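PDB 6GGR: bacteriophage virulence determinant from Salmonella enterica subsp. enterica serovar Typhimurium str. 14028S, which probably acts as a zinc metalloprotease effector of the PipA family that cleaves host NF-kappaB transcription factors during infection. Local coordinates for residues 21-26 with 186-190; 37-41 with 92-97; 114-118 with 130-136; 149-153 with 202-207. All coordinates share one frame; numbering follows the deposited sequence.

Contact 1 of 4, residues 21-26 with 186-190; sequences NPSQLR and PVVEY
Arg-26 turns the side of its guanidinium toward Glu-189, so that two nitrogens converge on a single carboxylate oxygen. NH2 lies 2.7 Å from Glu-189 OE1 and NE 2.9 Å from the same Glu-189 OE1, with that oxygen nearly in the guanidinium plane. NE is received by the anti lone pair of OE1, while NH2 meets the oxygen nearly along its C-O axis; the bend of the arginine at chi3 (75°) swings the group across the glutamate. A third donor reaches this oxygen from above the carboxylate plane: Ser-23 N, 3.1 Å from Glu-189 OE1, which also makes a weak bond to OE2. Arg-184 NE takes OE2 in a second salt bridge, and Asp-14 provides another carboxylate for Arg-26 NH2. Ser-23 is the N-cap of helix 24-30, and the contact thus fastens the start of that helix to the first turn of helix 186-197. The cap bonds from Leu-25 N and Arg-26 N to Ser-23 OG are weak; the hydroxyl also pairs with Glu-179 OE1. Nearer the backbone of Arg-26, CG lies 3.8 Å from the centroid of the Tyr-190 ring, a CH-pi contact over the face, while Tyr-190 OH is bonded to Asp-30 OD1. Pro-186 CG packs on Leu-25 CB.

Contact 2 of 4, residues 37-41 with 92-97; sequences KARLE and MNYAYD
The guanidinium of Arg-39 lies over the side chain of Asn-93, stacked with its amide at 23° between planes, and NH1 comes 3.6 Å from Asn-93 CB. The arginine chain runs extended from CG to NE, which carries its end to Asp-97 one helical turn further on. There the grip is end-on, one nitrogen to each carboxylate oxygen: NH1 is 2.8 Å from Asp-97 OD2, and NH2 a longer 3.3 Å from Asp-97 OD1. The two planes run almost parallel, though each oxygen is tilted about 20° from the guanidinium plane. Within the stacked amide, Asn-93 ND2 donates to Lys-37 O at 2.7 Å, a fairly straight bond lying in the carbonyl plane. The amide is held at both ends, since ND2 also meets Asp-35 O and OD1 is bonded to Tyr-82 OH. Leu-40 adds the apolar part: CD1 touches Tyr-96 CB at 3.9 Å and also packs on Met-92 CG, while CD2 sits over a face of the Tyr-96 ring. In this way the loop between helices 24-30 and 45-49 is laid on helix 86-100. With Asp-35 bound to NE and Asp-97 to the end nitrogens, the charge of Arg-39 is probably well balanced at the surface, stacked on an asparagine that fixes the loop backbone.

Contact 3 of 4, residues 114-118 with 130-136; sequences NFGTT and RKVIALN
Gly-116 O accepts from Ala-134 N at 2.6 Å, the shortest bond between strands 116-117 and 132-135. These are antiparallel neighbours in a three-stranded mixed sheet, with 132-135 in the middle and 116-117 at one border. Gly-116 N returns a bond to Ala-134 O, making these two a hydrogen-bonded pair, whereas Thr-117 and Ile-133 form the non-hydrogen-bonded pair that follows. Their side chains lie side by side and point the same way, Thr-117 CG2 being 3.8 Å from Ile-133 CG1. Thr-117 also packs on His-170 and Gln-167 of helix 160-173, and its backbone bonds to a chain of another protein, consistent with the substrate-binding edge strand beside the zinc-ligand helix of metalloproteases. At the next position Thr-118 N reaches Val-132 O at 3.1 Å, but the return bond goes to a side chain. A chi1 of 58° turns OG1 toward the neighbouring strand, where the hydroxyl accepts from Val-132 N at 2.9 Å in place of a main-chain carbonyl. At the other end the Phe-115 ring is met at its edge and over one face. Leu-135 CD2 sits at the edge, 3.8 Å from Phe-115 CD1, while the Asn-136 amide crosses the face at 48° between planes, with ND2 3.6 Å from Phe-115 CD2. This amide is fixed by outside partners, OD1 accepting from Asp-138 N and ND2 donating to Glu-113 O. One water donates to Asn-114 OD1 at 3.0 Å and accepts from Asn-136 ND2 at 3.2 Å.

Contact 4 of 4, residues 149-153 with 202-207; sequences YESND and SPPRIA
Tyr-149 and Arg-205 meet at a slant, the arginine chain running fully extended past the CB and CD1 side of the tyrosine. Arg-205 CB is 3.5 Å from Tyr-149 CD1, and further along NE comes 3.5 Å from Tyr-149 CB. Ring and guanidinium planes stand 44° apart and no stack forms between them; the CB-CG stem lies obliquely against CD1. A chi1 of 68° folds the tyrosine back over its own main chain and sets the ring across the 202-207 loop. At the far end of the ring, OH donates to Pro-203 O over 2.7 Å, near the ring plane and in the carbonyl plane. Farther along, the loop after strand 148-149 continues across the other segment: Ile-206 N donates to Glu-150 O at 3.0 Å, and Ile-206 CD1 rests 3.5 Å from Asn-152 OD1. Asp-153 OD2 lies 3.5 Å from Pro-203 CG, while Ser-151 OG, accepting from Asp-153 N in an ST turn, also pairs with Gly-154 O. Two waters fill in the polar links: one joins Glu-150 N, Arg-205 NE and Ala-207 O, the other Asn-152 N and Pro-204 O. The guanidinium continues beyond the contact, NH2 bonding to Tyr-208 O and to the backbone of a chain of another protein. Arg-205 thus divides its chemistry: its apolar stem is held against Tyr-149, its side chain comes close to the zinc ligand His-166, and its charged end probably helps to hold the partner protein.

In the fold
Three of the contacts border the zinc site formed by His-166, His-170 and Asp-177, although no metal is bound to this chain in the model. The side chain of Thr-117 in contact 3 is about 3 Å from that of His-170, Arg-205 in contact 4 about 4 Å from His-166, and Pro-186 in contact 1 about 6 Å from Asp-177. Contacts 3 and 4, with centres 23 Å apart, both reach the bound partner protein. Contacts 1 and 4 touch, Val-188 CG1 lying 3.5 Å from Arg-205 O, and their segments alternate along the chain. Contact 2 stands away from the site, its centre 29 Å from that of contact 4, across the chain's centre.

Contact 1 of 4, residues 21-26 with 186-190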
loop_
_atom_site.group_PDB
_atom_site.type_symbol
_atom_site.label_atom_id
_atom_site.label_comp_id
_atom_site.label_asym_id
_atom_site.label_seq_id
_atom_site.Cartn_x
_atom_site.Cartn_y
_atom_site.Cartn_z
ATOM N N ASN B 21 24.260 2.438 -10.174
ATOM C CA ASN B 21 23.345 1.338 -9.894
ATOM C C ASN B 21 21.966 1.676 -10.442
ATOM O O ASN B 21 21.023 1.896 -9.668
ATOM C CB ASN B 21 23.244 1.036 -8.400
ATOM C CG ASN B 21 22.303 -0.122 -8.110
ATOM O OD1 ASN B 21 21.992 -0.919 -8.997
ATOM N ND2 ASN B 21 21.836 -0.214 -6.869
ATOM N N PRO B 22 21.807 1.736 -11.758
ATOM C CA PRO B 22 20.472 1.884 -12.333
ATOM C C PRO B 22 19.718 0.567 -12.266
ATOM O O PRO B 22 20.300 -0.512 -12.141
ATOM C CB PRO B 22 20.759 2.284 -13.783
ATOM C CG PRO B 22 22.028 1.578 -14.089
ATOM C CD PRO B 22 22.827 1.541 -12.799
ATOM N N SER B 23 18.398 0.670 -12.351
ATOM C CA SER B 23 17.589 -0.534 -12.426
ATOM C C SER B 23 17.999 -1.334 -13.653
ATOM O O SER B 23 18.171 -0.781 -14.741
ATOM C CB SER B 23 16.104 -0.181 -12.492
ATOM O OG SER B 23 15.321 -1.329 -12.767
ATOM N N GLN B 24 18.159 -2.644 -13.479
ATOM C CA GLN B 24 18.482 -3.516 -14.602
ATOM C C GLN B 24 17.242 -4.072 -15.294
ATOM O O GLN B 24 17.341 -4.521 -16.441
ATOM C CB GLN B 24 19.374 -4.671 -14.133
ATOM C CG GLN B 24 20.768 -4.239 -13.682
ATOM C CD GLN B 24 21.589 -3.625 -14.805
ATOM O OE1 GLN B 24 21.465 -4.016 -15.967
ATOM N NE2 GLN B 24 22.429 -2.653 -14.463
ATOM N N LEU B 25 16.079 -4.026 -14.638
ATOM C CA LEU B 25 14.847 -4.516 -15.247
ATOM C C LEU B 25 14.236 -3.490 -16.196
ATOM O O LEU B 25 13.726 -3.852 -17.261
ATOM C CB LEU B 25 13.843 -4.889 -14.159
ATOM C CG LEU B 25 14.179 -6.147 -13.359
ATOM C CD1 LEU B 25 13.406 -6.164 -12.052
ATOM C CD2 LEU B 25 13.870 -7.390 -14.174
ATOM N N ARG B 26 14.255 -2.211 -15.814
ATOM C CA ARG B 26 13.835 -1.154 -16.728
ATOM C C ARG B 26 14.719 -1.137 -17.969
ATOM O O ARG B 26 14.221 -1.075 -19.099
ATOM C CB ARG B 26 13.877 0.202 -16.013
ATOM C CG ARG B 26 13.996 1.409 -16.933
ATOM C CD ARG B 26 13.965 2.723 -16.166
ATOM N NE ARG B 26 15.226 2.986 -15.474
ATOM C CZ ARG B 26 16.310 3.494 -16.054
ATOM N NH1 ARG B 26 16.299 3.796 -17.345
ATOM N NH2 ARG B 26 17.411 3.699 -15.342
ATOM N N PRO B 186 11.993 -1.015 -11.204
ATOM C CA PRO B 186 11.767 -0.414 -12.529
ATOM C C PRO B 186 10.650 0.619 -12.562
ATOM O O PRO B 186 10.733 1.578 -13.339
ATOM C CB PRO B 186 11.428 -1.628 -13.404
ATOM C CG PRO B 186 10.849 -2.620 -12.455
ATOM C CD PRO B 186 11.583 -2.428 -11.156
ATOM N N VAL B 187 9.597 0.448 -11.762
ATOM C CA VAL B 187 8.453 1.352 -11.844
ATOM C C VAL B 187 8.800 2.714 -11.262
ATOM O O VAL B 187 8.412 3.755 -11.808
ATOM C CB VAL B 187 7.237 0.721 -11.142
ATOM C CG1 VAL B 187 6.068 1.703 -11.073
ATOM C CG2 VAL B 187 6.826 -0.536 -11.882
ATOM N N VAL B 188 9.517 2.733 -10.137
ATOM C CA VAL B 188 9.954 3.999 -9.558
ATOM C C VAL B 188 10.848 4.744 -10.540
ATOM O O VAL B 188 10.665 5.941 -10.791
ATOM C CB VAL B 188 10.663 3.754 -8.214
ATOM C CG1 VAL B 188 11.339 5.030 -7.713
ATOM C CG2 VAL B 188 9.666 3.237 -7.172
ATOM N N GLU B 189 11.825 4.048 -11.121
ATOM C CA GLU B 189 12.765 4.721 -12.010
ATOM C C GLU B 189 12.046 5.292 -13.226
ATOM O O GLU B 189 12.254 6.454 -13.593
ATOM C CB GLU B 189 13.886 3.764 -12.423
ATOM C CG GLU B 189 14.759 3.332 -11.248
ATOM C CD GLU B 189 16.201 3.069 -11.632
ATOM O OE1 GLU B 189 16.509 3.053 -12.842
ATOM O OE2 GLU B 189 17.029 2.876 -10.715
ATOM N N TYR B 190 11.180 4.492 -13.854
ATOM C CA TYR B 190 10.339 5.000 -14.935
ATOM C C TYR B 190 9.550 6.221 -14.483
ATOM O O TYR B 190 9.517 7.247 -15.172
ATOM C CB TYR B 190 9.376 3.909 -15.413
ATOM C CG TYR B 190 9.890 3.015 -16.518
ATOM C CD1 TYR B 190 10.554 3.538 -17.622
ATOM C CD2 TYR B 190 9.690 1.642 -16.467
ATOM C CE1 TYR B 190 11.012 2.717 -18.637
ATOM C CE2 TYR B 190 10.148 0.812 -17.475
ATOM C CZ TYR B 190 10.806 1.354 -18.557
ATOM O OH TYR B 190 11.259 0.529 -19.560
#

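Contact 2 of 4, residues 37-41 with 92-97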
loop_
_atom_site.group_PDB
_atom_site.type_symbol
_atom_site.label_atom_id
_atom_site.label_comp_id
_atom_site.label_asym_id
_atom_site.label_seq_id
_atom_site.Cartn_x
_atom_site.Cartn_y
_atom_site.Cartn_z
ATOM N N LYS B 37 7.689 7.735 -30.516
ATOM C CA LYS B 37 7.055 8.698 -31.404
ATOM C C LYS B 37 5.630 8.990 -30.950
ATOM O O LYS B 37 4.964 8.156 -30.332
ATOM C CB LYS B 37 7.056 8.178 -32.844
ATOM C CG LYS B 37 8.421 7.698 -33.338
ATOM C CD LYS B 37 9.462 8.813 -33.315
ATOM C CE LYS B 37 10.868 8.265 -33.519
ATOM N NZ LYS B 37 11.883 9.354 -33.597
ATOM N N ALA B 38 5.169 10.201 -31.260
ATOM C CA ALA B 38 3.837 10.655 -30.862
ATOM C C ALA B 38 2.823 10.277 -31.941
ATOM O O ALA B 38 2.234 11.120 -32.620
ATOM C CB ALA B 38 3.846 12.156 -30.611
ATOM N N ARG B 39 2.619 8.968 -32.087
ATOM C CA ARG B 39 1.752 8.452 -33.137
ATOM C C ARG B 39 0.334 8.152 -32.665
ATOM O O ARG B 39 -0.546 7.948 -33.508
ATOM C CB ARG B 39 2.362 7.191 -33.764
ATOM C CG ARG B 39 2.551 6.009 -32.835
ATOM C CD ARG B 39 3.027 4.800 -33.635
ATOM N NE ARG B 39 3.712 3.800 -32.815
ATOM C CZ ARG B 39 3.133 2.736 -32.266
ATOM N NH1 ARG B 39 3.858 1.891 -31.542
ATOM N NH2 ARG B 39 1.834 2.507 -32.431
ATOM N N LEU B 40 0.086 8.125 -31.358
ATOM C CA LEU B 40 -1.265 8.001 -30.830
ATOM C C LEU B 40 -1.811 9.380 -30.484
ATOM O O LEU B 40 -1.061 10.320 -30.208
ATOM C CB LEU B 40 -1.298 7.111 -29.588
ATOM C CG LEU B 40 -0.497 5.809 -29.620
ATOM C CD1 LEU B 40 -0.711 5.043 -28.326
ATOM C CD2 LEU B 40 -0.872 4.952 -30.814
ATOM N N GLU B 41 -3.138 9.491 -30.496
ATOM C CA GLU B 41 -3.794 10.754 -30.189
ATOM C C GLU B 41 -3.976 10.877 -28.680
ATOM O O GLU B 41 -4.675 10.046 -28.087
ATOM C CB GLU B 41 -5.138 10.845 -30.891
ATOM C CG GLU B 41 -5.521 12.264 -31.309
ATOM C CD GLU B 41 -6.138 13.062 -30.179
ATOM O OE1 GLU B 41 -7.078 12.551 -29.533
ATOM O OE2 GLU B 41 -5.680 14.197 -29.937
ATOM N N MET B 92 3.674 3.574 -23.373
ATOM C CA MET B 92 2.302 3.597 -23.872
ATOM C C MET B 92 2.213 2.996 -25.268
ATOM O O MET B 92 1.342 2.162 -25.544
ATOM C CB MET B 92 1.776 5.033 -23.878
ATOM C CG MET B 92 0.337 5.160 -24.355
ATOM S SD MET B 92 -0.818 4.365 -23.219
ATOM C CE MET B 92 -2.223 4.111 -24.299
ATOM N N ASN B 93 3.100 3.421 -26.171
ATOM C CA ASN B 93 3.076 2.907 -27.538
ATOM C C ASN B 93 3.209 1.391 -27.548
ATOM O O ASN B 93 2.396 0.688 -28.157
ATOM C CB ASN B 93 4.196 3.541 -28.365
ATOM C CG ASN B 93 3.885 4.965 -28.794
ATOM O OD1 ASN B 93 2.733 5.389 -28.801
ATOM N ND2 ASN B 93 4.924 5.706 -29.177
ATOM N N TYR B 94 4.244 0.870 -26.887
ATOM C CA TYR B 94 4.414 -0.576 -26.804
ATOM C C TYR B 94 3.146 -1.239 -26.280
ATOM O O TYR B 94 2.602 -2.156 -26.907
ATOM C CB TYR B 94 5.611 -0.895 -25.907
ATOM C CG TYR B 94 6.076 -2.343 -25.886
ATOM C CD1 TYR B 94 5.297 -3.387 -26.374
ATOM C CD2 TYR B 94 7.308 -2.665 -25.359
ATOM C CE1 TYR B 94 5.752 -4.689 -26.329
ATOM C CE2 TYR B 94 7.750 -3.940 -25.315
ATOM C CZ TYR B 94 6.981 -4.955 -25.798
ATOM O OH TYR B 94 7.451 -6.245 -25.744
ATOM N N ALA B 95 2.651 -0.775 -25.133
ATOM C CA ALA B 95 1.456 -1.376 -24.553
ATOM C C ALA B 95 0.278 -1.329 -25.519
ATOM O O ALA B 95 -0.537 -2.260 -25.560
ATOM C CB ALA B 95 1.105 -0.674 -23.246
ATOM N N TYR B 96 0.160 -0.251 -26.298
ATOM C CA TYR B 96 -0.930 -0.173 -27.266
ATOM C C TYR B 96 -0.835 -1.297 -28.290
ATOM O O TYR B 96 -1.843 -1.932 -28.623
ATOM C CB TYR B 96 -0.933 1.184 -27.972
ATOM C CG TYR B 96 -2.116 1.355 -28.905
ATOM C CD1 TYR B 96 -3.335 1.824 -28.433
ATOM C CD2 TYR B 96 -2.016 1.032 -30.254
ATOM C CE1 TYR B 96 -4.422 1.977 -29.280
ATOM C CE2 TYR B 96 -3.099 1.182 -31.109
ATOM C CZ TYR B 96 -4.296 1.654 -30.615
ATOM O OH TYR B 96 -5.371 1.802 -31.465
ATOM N N ASP B 97 0.373 -1.563 -28.795
ATOM C CA ASP B 97 0.539 -2.582 -29.827
ATOM C C ASP B 97 0.212 -3.973 -29.295
ATOM O O ASP B 97 -0.324 -4.812 -30.029
ATOM C CB ASP B 97 1.966 -2.550 -30.374
ATOM C CG ASP B 97 2.290 -1.253 -31.097
ATOM O OD1 ASP B 97 1.373 -0.652 -31.694
ATOM O OD2 ASP B 97 3.468 -0.835 -31.073
#

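Contact 3 of 4, residues 114-118 with 130-136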
loop_
_atom_site.group_PDB
_atom_site.type_symbol
_atom_site.label_atom_id
_atom_site.label_comp_id
_atom_site.label_asym_id
_atom_site.label_seq_id
_atom_site.Cartn_x
_atom_site.Cartn_y
_atom_site.Cartn_z
ATOM N N ASN B 114 -7.817 2.145 -2.995
ATOM C CA ASN B 114 -6.403 2.286 -2.675
ATOM C C ASN B 114 -5.562 2.111 -3.933
ATOM O O ASN B 114 -5.833 1.243 -4.766
ATOM C CB ASN B 114 -5.997 1.258 -1.616
ATOM C CG ASN B 114 -4.662 1.577 -0.976
ATOM O OD1 ASN B 114 -4.513 2.596 -0.303
ATOM N ND2 ASN B 114 -3.685 0.698 -1.169
ATOM N N PHE B 115 -4.542 2.953 -4.074
ATOM C CA PHE B 115 -3.676 2.908 -5.246
ATOM C C PHE B 115 -3.112 1.508 -5.456
ATOM O O PHE B 115 -2.479 0.943 -4.562
ATOM C CB PHE B 115 -2.538 3.920 -5.089
ATOM C CG PHE B 115 -2.944 5.340 -5.365
ATOM C CD1 PHE B 115 -3.261 5.747 -6.652
ATOM C CD2 PHE B 115 -2.994 6.272 -4.344
ATOM C CE1 PHE B 115 -3.632 7.055 -6.908
ATOM C CE2 PHE B 115 -3.360 7.584 -4.601
ATOM C CZ PHE B 115 -3.680 7.971 -5.880
ATOM N N GLY B 116 -3.334 0.954 -6.642
ATOM C CA GLY B 116 -2.812 -0.361 -6.951
ATOM C C GLY B 116 -3.208 -0.783 -8.349
ATOM O O GLY B 116 -4.101 -0.198 -8.974
ATOM N N THR B 117 -2.515 -1.810 -8.834
ATOM C CA THR B 117 -2.810 -2.394 -10.134
ATOM C C THR B 117 -2.440 -3.867 -10.096
ATOM O O THR B 117 -1.445 -4.245 -9.473
ATOM C CB THR B 117 -2.044 -1.706 -11.273
ATOM O OG1 THR B 117 -0.645 -1.988 -11.151
ATOM C CG2 THR B 117 -2.251 -0.206 -11.245
ATOM N N THR B 118 -3.237 -4.684 -10.775
ATOM C CA THR B 118 -3.033 -6.128 -10.788
ATOM C C THR B 118 -1.951 -6.484 -11.800
ATOM O O THR B 118 -2.120 -6.253 -13.002
ATOM C CB THR B 118 -4.338 -6.840 -11.130
ATOM O OG1 THR B 118 -4.809 -6.389 -12.405
ATOM C CG2 THR B 118 -5.397 -6.554 -10.078
ATOM N N ARG B 130 -8.579 -10.998 -14.744
ATOM C CA ARG B 130 -9.163 -9.691 -14.455
ATOM C C ARG B 130 -8.071 -8.663 -14.144
ATOM O O ARG B 130 -7.231 -8.877 -13.269
ATOM C CB ARG B 130 -10.147 -9.805 -13.293
ATOM C CG ARG B 130 -11.287 -8.792 -13.327
ATOM C CD ARG B 130 -12.364 -9.139 -12.292
ATOM N NE ARG B 130 -13.416 -8.123 -12.215
ATOM C CZ ARG B 130 -13.434 -7.110 -11.354
ATOM N NH1 ARG B 130 -12.458 -6.951 -10.472
ATOM N NH2 ARG B 130 -14.434 -6.247 -11.372
ATOM N N LYS B 131 -8.089 -7.554 -14.879
ATOM C CA LYS B 131 -7.074 -6.511 -14.794
ATOM C C LYS B 131 -7.706 -5.248 -14.221
ATOM O O LYS B 131 -8.726 -4.777 -14.734
ATOM C CB LYS B 131 -6.478 -6.225 -16.180
ATOM C CG LYS B 131 -5.607 -7.348 -16.751
ATOM C CD LYS B 131 -5.550 -7.328 -18.289
ATOM C CE LYS B 131 -4.265 -6.708 -18.830
ATOM N NZ LYS B 131 -4.177 -6.831 -20.318
ATOM N N VAL B 132 -7.101 -4.697 -13.168
ATOM C CA VAL B 132 -7.643 -3.533 -12.478
ATOM C C VAL B 132 -6.546 -2.504 -12.257
ATOM O O VAL B 132 -5.396 -2.853 -11.969
ATOM C CB VAL B 132 -8.279 -3.917 -11.130
ATOM C CG1 VAL B 132 -8.727 -2.665 -10.376
ATOM C CG2 VAL B 132 -9.448 -4.870 -11.343
ATOM N N ILE B 133 -6.916 -1.230 -12.371
ATOM C CA ILE B 133 -6.075 -0.101 -11.990
ATOM C C ILE B 133 -6.862 0.692 -10.956
ATOM O O ILE B 133 -7.902 1.279 -11.281
ATOM C CB ILE B 133 -5.701 0.774 -13.197
ATOM C CG1 ILE B 133 -4.691 0.050 -14.086
ATOM C CG2 ILE B 133 -5.126 2.115 -12.748
ATOM C CD1 ILE B 133 -4.575 0.633 -15.480
ATOM N N ALA B 134 -6.374 0.712 -9.717
ATOM C CA ALA B 134 -7.060 1.382 -8.620
ATOM C C ALA B 134 -6.453 2.763 -8.412
ATOM O O ALA B 134 -5.247 2.887 -8.166
ATOM C CB ALA B 134 -6.975 0.556 -7.336
ATOM N N LEU B 135 -7.290 3.796 -8.500
ATOM C CA LEU B 135 -6.853 5.173 -8.323
ATOM C C LEU B 135 -7.867 5.912 -7.463
ATOM O O LEU B 135 -9.053 5.572 -7.448
ATOM C CB LEU B 135 -6.697 5.892 -9.669
ATOM C CG LEU B 135 -5.790 5.213 -10.699
ATOM C CD1 LEU B 135 -5.951 5.868 -12.061
ATOM C CD2 LEU B 135 -4.334 5.254 -10.258
ATOM N N ASN B 136 -7.390 6.931 -6.749
ATOM C CA ASN B 136 -8.259 7.771 -5.937
ATOM C C ASN B 136 -7.681 9.176 -5.893
ATOM O O ASN B 136 -6.515 9.402 -6.227
ATOM C CB ASN B 136 -8.418 7.222 -4.516
ATOM C CG ASN B 136 -7.126 7.286 -3.722
ATOM O OD1 ASN B 136 -6.716 8.354 -3.264
ATOM N ND2 ASN B 136 -6.474 6.140 -3.558
HETATM O O HOH W 1 -4.237 5.427 -1.400
#

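Contact 4 of 4, residues 149-153 with 202-207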
loop_
_atom_site.group_PDB
_atom_site.type_symbol
_atom_site.label_atom_id
_atom_site.label_comp_id
_atom_site.label_asym_id
_atom_site.label_seq_id
_atom_site.Cartn_x
_atom_site.Cartn_y
_atom_site.Cartn_z
ATOM N N TYR B 149 7.422 9.457 0.191
ATOM C CA TYR B 149 8.479 8.671 -0.424
ATOM C C TYR B 149 9.823 9.308 -0.102
ATOM O O TYR B 149 9.908 10.480 0.278
ATOM C CB TYR B 149 8.284 8.538 -1.949
ATOM C CG TYR B 149 8.453 9.808 -2.764
ATOM C CD1 TYR B 149 9.713 10.263 -3.131
ATOM C CD2 TYR B 149 7.349 10.529 -3.200
ATOM C CE1 TYR B 149 9.869 11.413 -3.892
ATOM C CE2 TYR B 149 7.496 11.681 -3.962
ATOM C CZ TYR B 149 8.755 12.115 -4.305
ATOM O OH TYR B 149 8.891 13.258 -5.059
ATOM N N GLU B 150 10.882 8.521 -0.249
ATOM C CA GLU B 150 12.214 8.955 0.142
ATOM C C GLU B 150 12.913 9.650 -1.020
ATOM O O GLU B 150 12.846 9.191 -2.165
ATOM C CB GLU B 150 13.043 7.764 0.616
ATOM C CG GLU B 150 14.281 8.161 1.403
ATOM C CD GLU B 150 14.736 7.073 2.356
ATOM O OE1 GLU B 150 14.750 5.891 1.950
ATOM O OE2 GLU B 150 15.068 7.398 3.514
ATOM N N SER B 151 13.578 10.764 -0.717
ATOM C CA SER B 151 14.345 11.516 -1.700
ATOM C C SER B 151 15.597 12.063 -1.032
ATOM O O SER B 151 15.788 11.935 0.180
ATOM C CB SER B 151 13.530 12.667 -2.302
ATOM O OG SER B 151 13.530 13.792 -1.437
ATOM N N ASN B 152 16.456 12.689 -1.838
ATOM C CA ASN B 152 17.654 13.320 -1.299
ATOM C C ASN B 152 17.332 14.600 -0.539
ATOM O O ASN B 152 18.169 15.067 0.241
ATOM C CB ASN B 152 18.645 13.627 -2.421
ATOM C CG ASN B 152 19.216 12.375 -3.054
ATOM O OD1 ASN B 152 19.476 11.383 -2.372
ATOM N ND2 ASN B 152 19.421 12.415 -4.366
ATOM N N ASP B 153 16.150 15.176 -0.755
ATOM C CA ASP B 153 15.716 16.375 -0.051
ATOM C C ASP B 153 14.836 16.052 1.147
ATOM O O ASP B 153 14.117 16.929 1.636
ATOM C CB ASP B 153 14.966 17.308 -1.004
ATOM C CG ASP B 153 15.836 17.817 -2.129
ATOM O OD1 ASP B 153 17.075 17.835 -1.973
ATOM O OD2 ASP B 153 15.271 18.202 -3.173
ATOM N N SER B 202 8.874 17.733 -8.353
ATOM C CA SER B 202 9.144 16.917 -7.176
ATOM C C SER B 202 10.524 16.271 -7.288
ATOM O O SER B 202 10.926 15.857 -8.382
ATOM C CB SER B 202 8.075 15.835 -7.015
ATOM O OG SER B 202 8.178 14.850 -8.032
ATOM N N PRO B 203 11.276 16.166 -6.190
ATOM C CA PRO B 203 12.551 15.458 -6.258
ATOM C C PRO B 203 12.328 14.007 -6.619
ATOM O O PRO B 203 11.306 13.406 -6.242
ATOM C CB PRO B 203 13.112 15.603 -4.832
ATOM C CG PRO B 203 12.320 16.681 -4.185
ATOM C CD PRO B 203 10.985 16.658 -4.834
ATOM N N PRO B 204 13.257 13.394 -7.351
ATOM C CA PRO B 204 13.080 11.982 -7.704
ATOM C C PRO B 204 13.151 11.080 -6.482
ATOM O O PRO B 204 13.791 11.392 -5.475
ATOM C CB PRO B 204 14.227 11.704 -8.679
ATOM C CG PRO B 204 15.221 12.769 -8.426
ATOM C CD PRO B 204 14.469 13.969 -7.955
ATOM N N ARG B 205 12.478 9.940 -6.592
ATOM C CA ARG B 205 12.358 8.984 -5.498
ATOM C C ARG B 205 13.573 8.067 -5.513
ATOM O O ARG B 205 13.739 7.262 -6.434
ATOM C CB ARG B 205 11.063 8.195 -5.650
ATOM C CG ARG B 205 10.764 7.201 -4.549
ATOM C CD ARG B 205 9.455 6.508 -4.861
ATOM N NE ARG B 205 8.994 5.626 -3.798
ATOM C CZ ARG B 205 7.895 4.884 -3.885
ATOM N NH1 ARG B 205 7.147 4.926 -4.987
ATOM N NH2 ARG B 205 7.539 4.104 -2.873
ATOM N N ILE B 206 14.420 8.177 -4.485
ATOM C CA ILE B 206 15.687 7.452 -4.459
ATOM C C ILE B 206 15.549 6.033 -3.931
ATOM O O ILE B 206 16.472 5.225 -4.117
ATOM C CB ILE B 206 16.738 8.205 -3.617
ATOM C CG1 ILE B 206 16.351 8.212 -2.132
ATOM C CG2 ILE B 206 16.906 9.628 -4.142
ATOM C CD1 ILE B 206 17.356 8.910 -1.231
ATOM N N ALA B 207 14.436 5.702 -3.278
ATOM C CA ALA B 207 14.233 4.366 -2.739
ATOM C C ALA B 207 12.740 4.096 -2.643
ATOM O O ALA B 207 11.941 5.015 -2.435
ATOM C CB ALA B 207 14.888 4.209 -1.364
HETATM O O HOH W 2 9.877 5.969 -0.826
HETATM O O HOH W 3 15.706 12.760 -4.718
#